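Local coordinates for SmhB (Serratia marcescens, PDB 6ZZ5), which is the soluble form of one component of Smh, a tripartite alpha-pore-forming toxin, and probably inserts into target membranes together with its partner proteins, at residues Pro4-Met8 and Ala284-Leu288; Asp10-Gln15 and Ala277-Met281; Val76-Gln80 and Thr328-Lys332; Phe83-Asn87 and Val321-Leu325. One frame throughout, in Å; residues are numbered along the deposited sequence.

Overall arrangement
The four contacts lie within one elongated helical bundle and each pairs two helices running in nearly opposite directions. Contacts 1 and 2 both join helix 4-30 to helix 252-300, with centres about 10 Å apart. Contacts 3 and 4 both join helix 44-92 to helix 321-336, again with centres about 10 Å apart. Contacts 1 and 2 are buried and close-packed, each with a methionine packed against a small residue or the backbone, and no hydrogen bond crosses either. Contact 4 is also largely buried, but a water bridges its edge. Contact 3 is partly buried and has two direct side-chain hydrogen bonds. Met8, Met12, Ile79 and Val324 pack between the two helix pairs.

Contact 1 (Pro4-Met8 and Ala284-Leu288); sequences PTLYM and AWDSL
Met8 reaches across from helix 4-30 and lays its terminal methyl on the indole of Trp285. Its CE stands 3.3 Å from the centroid of the six-membered ring, only 1° off the ring normal. This is a CH-pi contact over one face. The sulfur follows over the five-membered ring, with SD 4.2 Å from that centroid, which makes a Met-aromatic contact. The chain gets there by bending twice, at chi2 (-72°) and chi3 (-69°), and meets the indole at about a right angle. On its way SD passes 3.5 Å from Ala284 C. Small groups line the rest of the contact. Ala284 CB sits 3.5 Å from Tyr7 O, and the short methyl lets the two backbones come close, with segment axes 8.4 Å apart. Pro4 packs at the other end, its CB 3.4 Å from Ser287 OG and also against Leu288. That hydroxyl is turned back to its own helix, where OG donates to Ala284 O at 2.8 Å, in the carbonyl plane and on a lone pair. Ala284 O also accepts from Leu288 N. The Tyr7 ring meets Ser287 OG at its edge. Trp285 NE1 is bound to Asn75 of helix 44-92, which helps fix the indole under the methionine. The arrangement is a closely packed antiparallel helix pair, part of the long helical bundle of an HBL-family alpha-pore-forming toxin.

Contact 2 (Asp10-Gln15 and Ala277-Met281); sequences DGMNAQ and AATQM
Met281 directs its sulfur at the backbone of helix 4-30 beside Gly11. SD lies 3.5 Å from both Gly11 C and Met12 N. Its CG is anti to the backbone N (chi1 -167°), and a bend at chi2 (63°) places the sulfur up against the glycine. The chain bends again at chi3, beyond the sulfur. With no side chain at Gly11, the CA atoms of Gly11 and Met281 approach to 4.6 Å. Gln15 behaves differently. Its chain is extended beyond CG and runs past Ala277, whose CB is 3.7 Å from Gln15 CA. The amide ends beside the neighbouring residue, with NE2 3.4 Å from Ala278 CA. Its OE1 faces Met281 CG at 3.7 Å, and the two chains cross at about a right angle. Gln280 is also extended and lies along the outer side of the pair. Its OE1 is 3.6 Å from Ala14 CB, while NE2 lies near the backbone at Asp10 and Gly11. Met12 turns away toward helices 44-92 and 321-336. Small residues at Gly11, Ala14, Ala277 and Ala278 and long chains laid between them are features of a close antiparallel helix pair within a helical bundle.

Contact 3 (Val76-Gln80 and Thr328-Lys332); sequences VTNIQ and TKIIK
The segments 76-80 and 328-332 are antiparallel, with their axes at 159° and 9.7 Å apart, and Val76 and Thr328 mark the nearest backbone approach. Gln80 makes the central polar contact. Its NE2 donates to Thr328 OG1 at 2.8 Å, and the bond is nearly straight (172°). The acceptor lies in the amide plane, so one N-H of the amide is aimed directly at it. Thr328 OG1 occupies the position between its backbone N and carbonyl carbon (chi1 63°). From there it is also hydrogen-bonded to Leu325 O, one turn back on its own helix. The hydroxyl thus links Gln80 to the backbone of helix 321-336. The methyl of Thr328 also packs on helix 44-92, with CG2 3.8 Å from Ile79 CG2.

Lys332 supplies the second polar link. The chain bends in its outer half and crosses Thr77 at about a right angle, where NZ donates to Thr77 OG1 at 2.6 Å. Thr77 OG1 also has a weak bond to Ile73 O. The aliphatic part of the lysine is used as well: CG packs 3.8 Å from Val76 CG1, the two side chains sliding past each other in opposite directions. The other methyl of Val76, CG2, meets Ile331 CG2 at 4.0 Å.

The polar links and the mainly apolar packing lie in different parts of the interface. The latter adjoins helix 4-30, where Met12 touches Ile79 and Thr328, and Ser16 touches Val76 and Ile331. Ile79 also reaches Met281 and Trp285 of helix 252-300, while Asn78 packs on helix 99-151.

Contact 4 (Phe83-Asn87 and Val321-Leu325); sequences FETQN and VTKVL. With EDO (1,2-ethanediol), chain I.
Phe83 and Leu325 meet at the middle of the contact, where Phe83 CB lies 3.8 Å from Leu325 CD2. The ring runs on past both valines, CD1 toward Val321 and CD2 toward Val324. Its CD2 is 3.8 Å from Val324 CG1, and CD1 is 4.1 Å from Val321 CG1. Both valine methyls approach the ring obliquely. CG lies anti to the carbonyl carbon, beside the backbone N (chi1 -79°), and the ring continues toward helix 4-30, where it touches Thr5.

Two amides also meet Val321. Asn87 comes from the opposite direction, and its OD1 is 3.5 Å from Val321 CG1. Its ND2 packs 3.6 Å from Leu325 CD1. Gln86 is extended and crosses Val321 obliquely, so that its NE2 lies 3.6 Å from Val321 CG2. Glu84 instead bends at chi2 (-68°) and brings its carboxylate over both methyls of Leu325.

Asn87 ND2 and Gln86 OE1 have polar partners elsewhere. Asn87 ND2 donates to a water that also hydrogen-bonds to Thr322 OG1, so the two helices are bridged there through solvent. Gln86 OE1 accepts from Tyr82 OH and also from O2 of a 1,2-ethanediol, 2.7 Å away. The diol, probably from the crystallisation liquor, is bound to Glu291 as well.

No direct hydrogen bond joins the segments. The contact is held mainly by the packing of Phe83, Val321, Val324 and Leu325. The ends of the amides and the carboxylate border this apolar patch, and the one bridge at its border runs through water, which implies cohesion by apolar burial more than by specific polar pairing.

Contact 1 (Pro4-Met8 and Ala284-Leu288)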
loop_
_atom_site.group_PDB
_atom_site.type_symbol
_atom_site.label_atom_id
_atom_site.label_comp_id
_atom_site.label_asym_id
_atom_site.label_seq_id
_atom_site.Cartn_x
_atom_site.Cartn_y
_atom_site.Cartn_z
ATOM N N PRO A 4 -18.805 -11.560 -9.661
ATOM C CA PRO A 4 -17.533 -11.026 -10.144
ATOM C C PRO A 4 -17.456 -9.499 -10.059
ATOM O O PRO A 4 -16.369 -9.022 -9.743
ATOM C CB PRO A 4 -17.375 -11.513 -11.597
ATOM C CG PRO A 4 -18.240 -12.754 -11.650
ATOM C CD PRO A 4 -19.346 -12.568 -10.604
ATOM N N THR A 5 -18.534 -8.772 -10.353
ATOM C CA THR A 5 -18.481 -7.301 -10.365
ATOM C C THR A 5 -18.202 -6.782 -8.943
ATOM O O THR A 5 -17.471 -5.792 -8.796
ATOM C CB THR A 5 -19.732 -6.676 -10.974
ATOM O OG1 THR A 5 -19.766 -7.115 -12.325
ATOM C CG2 THR A 5 -19.684 -5.172 -10.864
ATOM N N LEU A 6 -18.744 -7.429 -7.928
ATOM C CA LEU A 6 -18.544 -7.007 -6.508
ATOM C C LEU A 6 -17.145 -7.436 -6.056
ATOM O O LEU A 6 -16.559 -6.636 -5.306
ATOM C CB LEU A 6 -19.654 -7.580 -5.621
ATOM C CG LEU A 6 -21.075 -7.145 -6.028
ATOM C CD1 LEU A 6 -22.142 -7.845 -5.188
ATOM C CD2 LEU A 6 -21.252 -5.621 -6.002
ATOM N N TYR A 7 -16.633 -8.581 -6.544
ATOM C CA TYR A 7 -15.251 -9.012 -6.221
ATOM C C TYR A 7 -14.291 -8.017 -6.873
ATOM O O TYR A 7 -13.314 -7.633 -6.225
ATOM C CB TYR A 7 -14.898 -10.401 -6.758
ATOM C CG TYR A 7 -15.485 -11.605 -6.089
ATOM C CD1 TYR A 7 -15.622 -11.672 -4.709
ATOM C CD2 TYR A 7 -15.792 -12.745 -6.832
ATOM C CE1 TYR A 7 -16.115 -12.816 -4.092
ATOM C CE2 TYR A 7 -16.328 -13.882 -6.237
ATOM C CZ TYR A 7 -16.472 -13.919 -4.858
ATOM O OH TYR A 7 -16.973 -15.041 -4.260
ATOM N N MET A 8 -14.549 -7.633 -8.138
ATOM C CA MET A 8 -13.782 -6.587 -8.858
ATOM C C MET A 8 -13.745 -5.297 -8.029
ATOM O O MET A 8 -12.658 -4.725 -7.867
ATOM C CB MET A 8 -14.328 -6.296 -10.252
ATOM C CG MET A 8 -14.167 -7.499 -11.248
ATOM S SD MET A 8 -12.452 -7.776 -11.759
ATOM C CE MET A 8 -12.294 -6.262 -12.745
ATOM N N ALA A 284 -10.132 -11.687 -8.665
ATOM C CA ALA A 284 -11.383 -11.020 -9.101
ATOM C C ALA A 284 -11.418 -10.975 -10.638
ATOM O O ALA A 284 -12.453 -11.375 -11.217
ATOM C CB ALA A 284 -11.516 -9.675 -8.436
ATOM N N TRP A 285 -10.319 -10.636 -11.305
ATOM C CA TRP A 285 -10.280 -10.722 -12.782
ATOM C C TRP A 285 -10.549 -12.163 -13.218
ATOM O O TRP A 285 -11.239 -12.341 -14.210
ATOM C CB TRP A 285 -8.939 -10.237 -13.320
ATOM C CG TRP A 285 -8.771 -8.762 -13.328
ATOM C CD1 TRP A 285 -7.907 -8.008 -12.573
ATOM C CD2 TRP A 285 -9.403 -7.845 -14.240
ATOM N NE1 TRP A 285 -7.990 -6.691 -12.920
ATOM C CE2 TRP A 285 -8.897 -6.551 -13.936
ATOM C CE3 TRP A 285 -10.380 -7.985 -15.229
ATOM C CZ2 TRP A 285 -9.281 -5.410 -14.630
ATOM C CZ3 TRP A 285 -10.744 -6.856 -15.932
ATOM C CH2 TRP A 285 -10.245 -5.584 -15.589
ATOM N N ASP A 286 -9.982 -13.164 -12.517
ATOM C CA ASP A 286 -10.191 -14.581 -12.896
ATOM C C ASP A 286 -11.702 -14.899 -12.883
ATOM O O ASP A 286 -12.170 -15.619 -13.791
ATOM C CB ASP A 286 -9.423 -15.547 -11.992
ATOM C CG ASP A 286 -9.407 -16.936 -12.601
ATOM O OD1 ASP A 286 -8.899 -17.067 -13.729
ATOM O OD2 ASP A 286 -9.942 -17.850 -11.967
ATOM N N SER A 287 -12.425 -14.419 -11.874
ATOM C CA SER A 287 -13.869 -14.741 -11.728
ATOM C C SER A 287 -14.621 -14.090 -12.891
ATOM O O SER A 287 -15.534 -14.719 -13.408
ATOM C CB SER A 287 -14.440 -14.378 -10.401
ATOM O OG SER A 287 -14.569 -12.968 -10.264
ATOM N N LEU A 288 -14.231 -12.882 -13.291
ATOM C CA LEU A 288 -14.866 -12.156 -14.402
ATOM C C LEU A 288 -14.558 -12.891 -15.717
ATOM O O LEU A 288 -15.508 -13.175 -16.451
ATOM C CB LEU A 288 -14.405 -10.694 -14.431
ATOM C CG LEU A 288 -14.914 -9.875 -15.610
ATOM C CD1 LEU A 288 -16.448 -9.743 -15.467
ATOM C CD2 LEU A 288 -14.231 -8.524 -15.672
#

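Contact 2 (Asp10-Gln15 and Ala277-Met281)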
loop_
_atom_site.group_PDB
_atom_site.type_symbol
_atom_site.label_atom_id
_atom_site.label_comp_id
_atom_site.label_asym_id
_atom_site.label_seq_id
_atom_site.Cartn_x
_atom_site.Cartn_y
_atom_site.Cartn_z
ATOM N N ASP A 10 -14.389 -4.782 -4.791
ATOM C CA ASP A 10 -13.714 -4.950 -3.483
ATOM C C ASP A 10 -12.204 -5.045 -3.708
ATOM O O ASP A 10 -11.486 -4.484 -2.892
ATOM C CB ASP A 10 -14.201 -6.195 -2.747
ATOM C CG ASP A 10 -15.635 -6.069 -2.271
ATOM O OD1 ASP A 10 -16.161 -4.911 -2.203
ATOM O OD2 ASP A 10 -16.208 -7.120 -1.983
ATOM N N GLY A 11 -11.769 -5.761 -4.752
ATOM C CA GLY A 11 -10.326 -5.880 -5.098
ATOM C C GLY A 11 -9.707 -4.531 -5.381
ATOM O O GLY A 11 -8.556 -4.247 -4.896
ATOM N N MET A 12 -10.405 -3.734 -6.200
ATOM C CA MET A 12 -9.945 -2.397 -6.611
ATOM C C MET A 12 -9.830 -1.494 -5.361
ATOM O O MET A 12 -8.823 -0.783 -5.253
ATOM C CB MET A 12 -10.921 -1.776 -7.604
ATOM C CG MET A 12 -10.515 -0.418 -7.974
ATOM S SD MET A 12 -11.647 0.272 -9.183
ATOM C CE MET A 12 -13.116 0.591 -8.225
ATOM N N ASN A 13 -10.846 -1.463 -4.506
ATOM C CA ASN A 13 -10.859 -0.598 -3.305
ATOM C C ASN A 13 -9.691 -1.013 -2.380
ATOM O O ASN A 13 -8.968 -0.094 -1.916
ATOM C CB ASN A 13 -12.185 -0.648 -2.550
ATOM C CG ASN A 13 -13.333 0.030 -3.287
ATOM O OD1 ASN A 13 -13.110 0.797 -4.226
ATOM N ND2 ASN A 13 -14.552 -0.217 -2.820
ATOM N N ALA A 14 -9.492 -2.321 -2.159
ATOM C CA ALA A 14 -8.477 -2.831 -1.204
ATOM C C ALA A 14 -7.075 -2.569 -1.762
ATOM O O ALA A 14 -6.211 -2.118 -1.005
ATOM C CB ALA A 14 -8.705 -4.291 -0.906
ATOM N N GLN A 15 -6.856 -2.770 -3.073
ATOM C CA GLN A 15 -5.505 -2.650 -3.618
ATOM C C GLN A 15 -5.135 -1.177 -3.685
ATOM O O GLN A 15 -3.999 -0.861 -3.410
ATOM C CB GLN A 15 -5.384 -3.213 -5.012
ATOM C CG GLN A 15 -3.962 -3.242 -5.501
ATOM C CD GLN A 15 -3.788 -3.977 -6.813
ATOM O OE1 GLN A 15 -4.505 -3.792 -7.783
ATOM N NE2 GLN A 15 -2.745 -4.773 -6.874
ATOM N N ALA A 277 -3.257 -7.933 -1.538
ATOM C CA ALA A 277 -4.183 -7.097 -2.361
ATOM C C ALA A 277 -4.083 -7.474 -3.844
ATOM O O ALA A 277 -5.119 -7.539 -4.536
ATOM C CB ALA A 277 -3.940 -5.631 -2.130
ATOM N N ALA A 278 -2.871 -7.694 -4.363
ATOM C CA ALA A 278 -2.660 -8.005 -5.783
ATOM C C ALA A 278 -3.243 -9.392 -6.114
ATOM O O ALA A 278 -3.798 -9.558 -7.198
ATOM C CB ALA A 278 -1.210 -7.892 -6.182
ATOM N N THR A 279 -3.111 -10.346 -5.209
ATOM C CA THR A 279 -3.689 -11.684 -5.342
ATOM C C THR A 279 -5.219 -11.555 -5.369
ATOM O O THR A 279 -5.841 -12.134 -6.268
ATOM C CB THR A 279 -3.196 -12.621 -4.226
ATOM O OG1 THR A 279 -1.776 -12.594 -4.357
ATOM C CG2 THR A 279 -3.763 -14.012 -4.314
ATOM N N GLN A 280 -5.811 -10.867 -4.410
ATOM C CA GLN A 280 -7.286 -10.638 -4.402
ATOM C C GLN A 280 -7.698 -9.997 -5.753
ATOM O O GLN A 280 -8.662 -10.458 -6.355
ATOM C CB GLN A 280 -7.656 -9.814 -3.176
ATOM C CG GLN A 280 -9.122 -9.419 -3.111
ATOM C CD GLN A 280 -9.540 -8.497 -1.976
ATOM O OE1 GLN A 280 -8.734 -7.907 -1.279
ATOM N NE2 GLN A 280 -10.840 -8.253 -1.870
ATOM N N MET A 281 -6.976 -9.011 -6.256
ATOM C CA MET A 281 -7.343 -8.332 -7.536
ATOM C C MET A 281 -7.272 -9.330 -8.680
ATOM O O MET A 281 -8.233 -9.367 -9.448
ATOM C CB MET A 281 -6.459 -7.116 -7.830
ATOM C CG MET A 281 -6.987 -6.228 -8.928
ATOM S SD MET A 281 -8.567 -5.451 -8.569
ATOM C CE MET A 281 -9.606 -6.368 -9.704
#

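Contact 3 (Val76-Gln80 and Thr328-Lys332)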
loop_
_atom_site.group_PDB
_atom_site.type_symbol
_atom_site.label_atom_id
_atom_site.label_comp_id
_atom_site.label_asym_id
_atom_site.label_seq_id
_atom_site.Cartn_x
_atom_site.Cartn_y
_atom_site.Cartn_z
ATOM N N VAL A 76 -6.615 0.155 -12.230
ATOM C CA VAL A 76 -7.882 0.899 -12.010
ATOM C C VAL A 76 -8.385 1.383 -13.378
ATOM O O VAL A 76 -9.622 1.342 -13.595
ATOM C CB VAL A 76 -7.703 2.066 -11.014
ATOM C CG1 VAL A 76 -8.957 2.886 -10.939
ATOM C CG2 VAL A 76 -7.280 1.587 -9.645
ATOM N N THR A 77 -7.530 1.920 -14.222
ATOM C CA THR A 77 -7.899 2.344 -15.602
ATOM C C THR A 77 -8.477 1.144 -16.386
ATOM O O THR A 77 -9.449 1.294 -17.158
ATOM C CB THR A 77 -6.684 2.914 -16.355
ATOM O OG1 THR A 77 -6.227 3.984 -15.522
ATOM C CG2 THR A 77 -7.030 3.394 -17.755
ATOM N N ASN A 78 -7.898 -0.027 -16.208
ATOM C CA ASN A 78 -8.346 -1.259 -16.931
ATOM C C ASN A 78 -9.742 -1.639 -16.450
ATOM O O ASN A 78 -10.542 -2.033 -17.271
ATOM C CB ASN A 78 -7.380 -2.431 -16.718
ATOM C CG ASN A 78 -6.045 -2.205 -17.372
ATOM O OD1 ASN A 78 -5.934 -1.329 -18.224
ATOM N ND2 ASN A 78 -5.048 -3.004 -17.022
ATOM N N ILE A 79 -10.011 -1.551 -15.141
ATOM C CA ILE A 79 -11.358 -1.819 -14.606
ATOM C C ILE A 79 -12.308 -0.831 -15.280
ATOM O O ILE A 79 -13.374 -1.222 -15.706
ATOM C CB ILE A 79 -11.370 -1.710 -13.072
ATOM C CG1 ILE A 79 -10.464 -2.810 -12.472
ATOM C CG2 ILE A 79 -12.793 -1.778 -12.566
ATOM C CD1 ILE A 79 -10.392 -2.799 -10.992
ATOM N N GLN A 80 -11.959 0.454 -15.292
ATOM C CA GLN A 80 -12.829 1.479 -15.875
ATOM C C GLN A 80 -13.118 1.068 -17.325
ATOM O O GLN A 80 -14.302 1.105 -17.723
ATOM C CB GLN A 80 -12.185 2.849 -15.812
ATOM C CG GLN A 80 -13.096 3.970 -16.263
ATOM C CD GLN A 80 -12.460 5.307 -16.020
ATOM O OE1 GLN A 80 -11.940 5.860 -16.941
ATOM N NE2 GLN A 80 -12.439 5.791 -14.785
ATOM N N THR A 328 -13.741 3.983 -9.861
ATOM C CA THR A 328 -12.521 4.129 -10.688
ATOM C C THR A 328 -12.175 5.614 -10.803
ATOM O O THR A 328 -10.972 5.929 -10.786
ATOM C CB THR A 328 -12.645 3.515 -12.097
ATOM O OG1 THR A 328 -13.670 4.177 -12.863
ATOM C CG2 THR A 328 -12.908 2.014 -12.002
ATOM N N LYS A 329 -13.158 6.477 -10.976
ATOM C CA LYS A 329 -12.934 7.929 -11.227
ATOM C C LYS A 329 -12.414 8.572 -9.921
ATOM O O LYS A 329 -11.436 9.362 -9.967
ATOM C CB LYS A 329 -14.218 8.648 -11.667
ATOM C CG LYS A 329 -14.776 8.233 -13.040
ATOM C CD LYS A 329 -16.118 8.919 -13.378
ATOM C CE LYS A 329 -17.008 8.171 -14.360
ATOM N NZ LYS A 329 -16.313 8.056 -15.652
ATOM N N ILE A 330 -13.031 8.238 -8.813
ATOM C CA ILE A 330 -12.675 8.825 -7.477
ATOM C C ILE A 330 -11.281 8.322 -7.110
ATOM O O ILE A 330 -10.441 9.144 -6.716
ATOM C CB ILE A 330 -13.715 8.512 -6.412
ATOM C CG1 ILE A 330 -15.106 9.017 -6.821
ATOM C CG2 ILE A 330 -13.285 9.118 -5.070
ATOM C CD1 ILE A 330 -16.225 8.410 -5.999
ATOM N N ILE A 331 -11.037 7.047 -7.306
ATOM C CA ILE A 331 -9.735 6.435 -6.956
ATOM C C ILE A 331 -8.643 7.088 -7.778
ATOM O O ILE A 331 -7.609 7.516 -7.187
ATOM C CB ILE A 331 -9.765 4.905 -7.063
ATOM C CG1 ILE A 331 -10.653 4.358 -5.957
ATOM C CG2 ILE A 331 -8.382 4.319 -6.999
ATOM C CD1 ILE A 331 -10.947 2.916 -6.109
ATOM N N LYS A 332 -8.830 7.226 -9.088
ATOM C CA LYS A 332 -7.750 7.865 -9.883
ATOM C C LYS A 332 -7.441 9.275 -9.349
ATOM O O LYS A 332 -6.235 9.643 -9.266
ATOM C CB LYS A 332 -8.111 7.796 -11.359
ATOM C CG LYS A 332 -7.921 6.386 -11.924
ATOM C CD LYS A 332 -8.596 6.197 -13.281
ATOM C CE LYS A 332 -8.012 7.122 -14.305
ATOM N NZ LYS A 332 -7.177 6.364 -15.235
#

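Contact 4 (Phe83-Asn87 and Val321-Leu325)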
loop_
_atom_site.group_PDB
_atom_site.type_symbol
_atom_site.label_atom_id
_atom_site.label_comp_id
_atom_site.label_asym_id
_atom_site.label_seq_id
_atom_site.Cartn_x
_atom_site.Cartn_y
_atom_site.Cartn_z
ATOM N N PHE A 83 -15.505 -1.996 -17.718
ATOM C CA PHE A 83 -16.905 -1.750 -17.367
ATOM C C PHE A 83 -17.514 -0.765 -18.368
ATOM O O PHE A 83 -18.723 -0.893 -18.634
ATOM C CB PHE A 83 -17.059 -1.409 -15.878
ATOM C CG PHE A 83 -17.022 -2.648 -15.031
ATOM C CD1 PHE A 83 -18.009 -3.617 -15.138
ATOM C CD2 PHE A 83 -15.928 -2.929 -14.211
ATOM C CE1 PHE A 83 -17.951 -4.785 -14.380
ATOM C CE2 PHE A 83 -15.874 -4.108 -13.480
ATOM C CZ PHE A 83 -16.878 -5.033 -13.563
ATOM N N GLU A 84 -16.747 0.169 -18.914
ATOM C CA GLU A 84 -17.255 1.024 -20.012
ATOM C C GLU A 84 -17.585 0.137 -21.239
ATOM O O GLU A 84 -18.589 0.345 -21.898
ATOM C CB GLU A 84 -16.274 2.156 -20.367
ATOM C CG GLU A 84 -16.162 3.228 -19.309
ATOM C CD GLU A 84 -17.406 4.087 -19.113
ATOM O OE1 GLU A 84 -18.386 3.881 -19.857
ATOM O OE2 GLU A 84 -17.360 4.999 -18.228
ATOM N N THR A 85 -16.746 -0.823 -21.549
ATOM C CA THR A 85 -16.980 -1.749 -22.684
ATOM C C THR A 85 -18.203 -2.629 -22.342
ATOM O O THR A 85 -19.020 -2.863 -23.233
ATOM C CB THR A 85 -15.742 -2.596 -22.928
ATOM O OG1 THR A 85 -14.657 -1.715 -23.250
ATOM C CG2 THR A 85 -15.967 -3.557 -24.066
ATOM N N GLN A 86 -18.344 -3.065 -21.106
ATOM C CA GLN A 86 -19.505 -3.884 -20.700
ATOM C C GLN A 86 -20.757 -3.022 -20.853
ATOM O O GLN A 86 -21.761 -3.537 -21.360
ATOM C CB GLN A 86 -19.333 -4.492 -19.327
ATOM C CG GLN A 86 -20.414 -5.523 -19.014
ATOM C CD GLN A 86 -20.331 -6.102 -17.626
ATOM O OE1 GLN A 86 -19.509 -6.985 -17.365
ATOM N NE2 GLN A 86 -21.173 -5.599 -16.738
ATOM N N ASN A 87 -20.716 -1.761 -20.440
ATOM C CA ASN A 87 -21.901 -0.868 -20.605
ATOM C C ASN A 87 -22.192 -0.625 -22.095
ATOM O O ASN A 87 -23.376 -0.408 -22.467
ATOM C CB ASN A 87 -21.767 0.454 -19.850
ATOM C CG ASN A 87 -22.256 0.372 -18.416
ATOM O OD1 ASN A 87 -22.774 -0.677 -17.972
ATOM N ND2 ASN A 87 -22.049 1.478 -17.688
ATOM N N VAL A 321 -22.791 -1.624 -11.961
ATOM C CA VAL A 321 -21.676 -1.108 -12.797
ATOM C C VAL A 321 -21.419 0.362 -12.433
ATOM O O VAL A 321 -20.253 0.780 -12.379
ATOM C CB VAL A 321 -21.903 -1.372 -14.281
ATOM C CG1 VAL A 321 -20.848 -0.709 -15.102
ATOM C CG2 VAL A 321 -21.961 -2.886 -14.503
ATOM N N THR A 322 -22.435 1.114 -12.104
ATOM C CA THR A 322 -22.291 2.568 -11.909
ATOM C C THR A 322 -21.400 2.814 -10.684
ATOM O O THR A 322 -20.556 3.710 -10.720
ATOM C CB THR A 322 -23.653 3.249 -11.787
ATOM O OG1 THR A 322 -24.224 3.177 -13.107
ATOM C CG2 THR A 322 -23.476 4.679 -11.364
ATOM N N LYS A 323 -21.564 2.005 -9.657
ATOM C CA LYS A 323 -20.774 2.152 -8.415
ATOM C C LYS A 323 -19.293 1.866 -8.728
ATOM O O LYS A 323 -18.421 2.600 -8.283
ATOM C CB LYS A 323 -21.387 1.243 -7.348
ATOM C CG LYS A 323 -20.563 1.065 -6.066
ATOM C CD LYS A 323 -21.233 0.094 -5.092
ATOM C CE LYS A 323 -21.407 -1.276 -5.731
ATOM N NZ LYS A 323 -21.922 -2.288 -4.784
ATOM N N VAL A 324 -18.990 0.851 -9.518
ATOM C CA VAL A 324 -17.611 0.530 -9.884
ATOM C C VAL A 324 -17.054 1.663 -10.735
ATOM O O VAL A 324 -15.889 2.101 -10.481
ATOM C CB VAL A 324 -17.474 -0.834 -10.562
ATOM C CG1 VAL A 324 -16.033 -1.057 -10.918
ATOM C CG2 VAL A 324 -18.021 -1.920 -9.652
ATOM N N LEU A 325 -17.796 2.152 -11.718
ATOM C CA LEU A 325 -17.274 3.247 -12.571
ATOM C C LEU A 325 -16.996 4.524 -11.734
ATOM O O LEU A 325 -15.921 5.147 -11.910
ATOM C CB LEU A 325 -18.253 3.527 -13.721
ATOM C CG LEU A 325 -18.236 2.472 -14.847
ATOM C CD1 LEU A 325 -19.299 2.798 -15.861
ATOM C CD2 LEU A 325 -16.864 2.336 -15.530
HETATM C C1 EDO I . -21.836 -9.983 -16.766
HETATM O O1 EDO I . -22.458 -10.403 -15.563
HETATM C C2 EDO I . -20.366 -9.931 -16.630
HETATM O O2 EDO I . -19.963 -8.997 -15.646
HETATM O O HOH W 1 -23.679 1.545 -15.118
#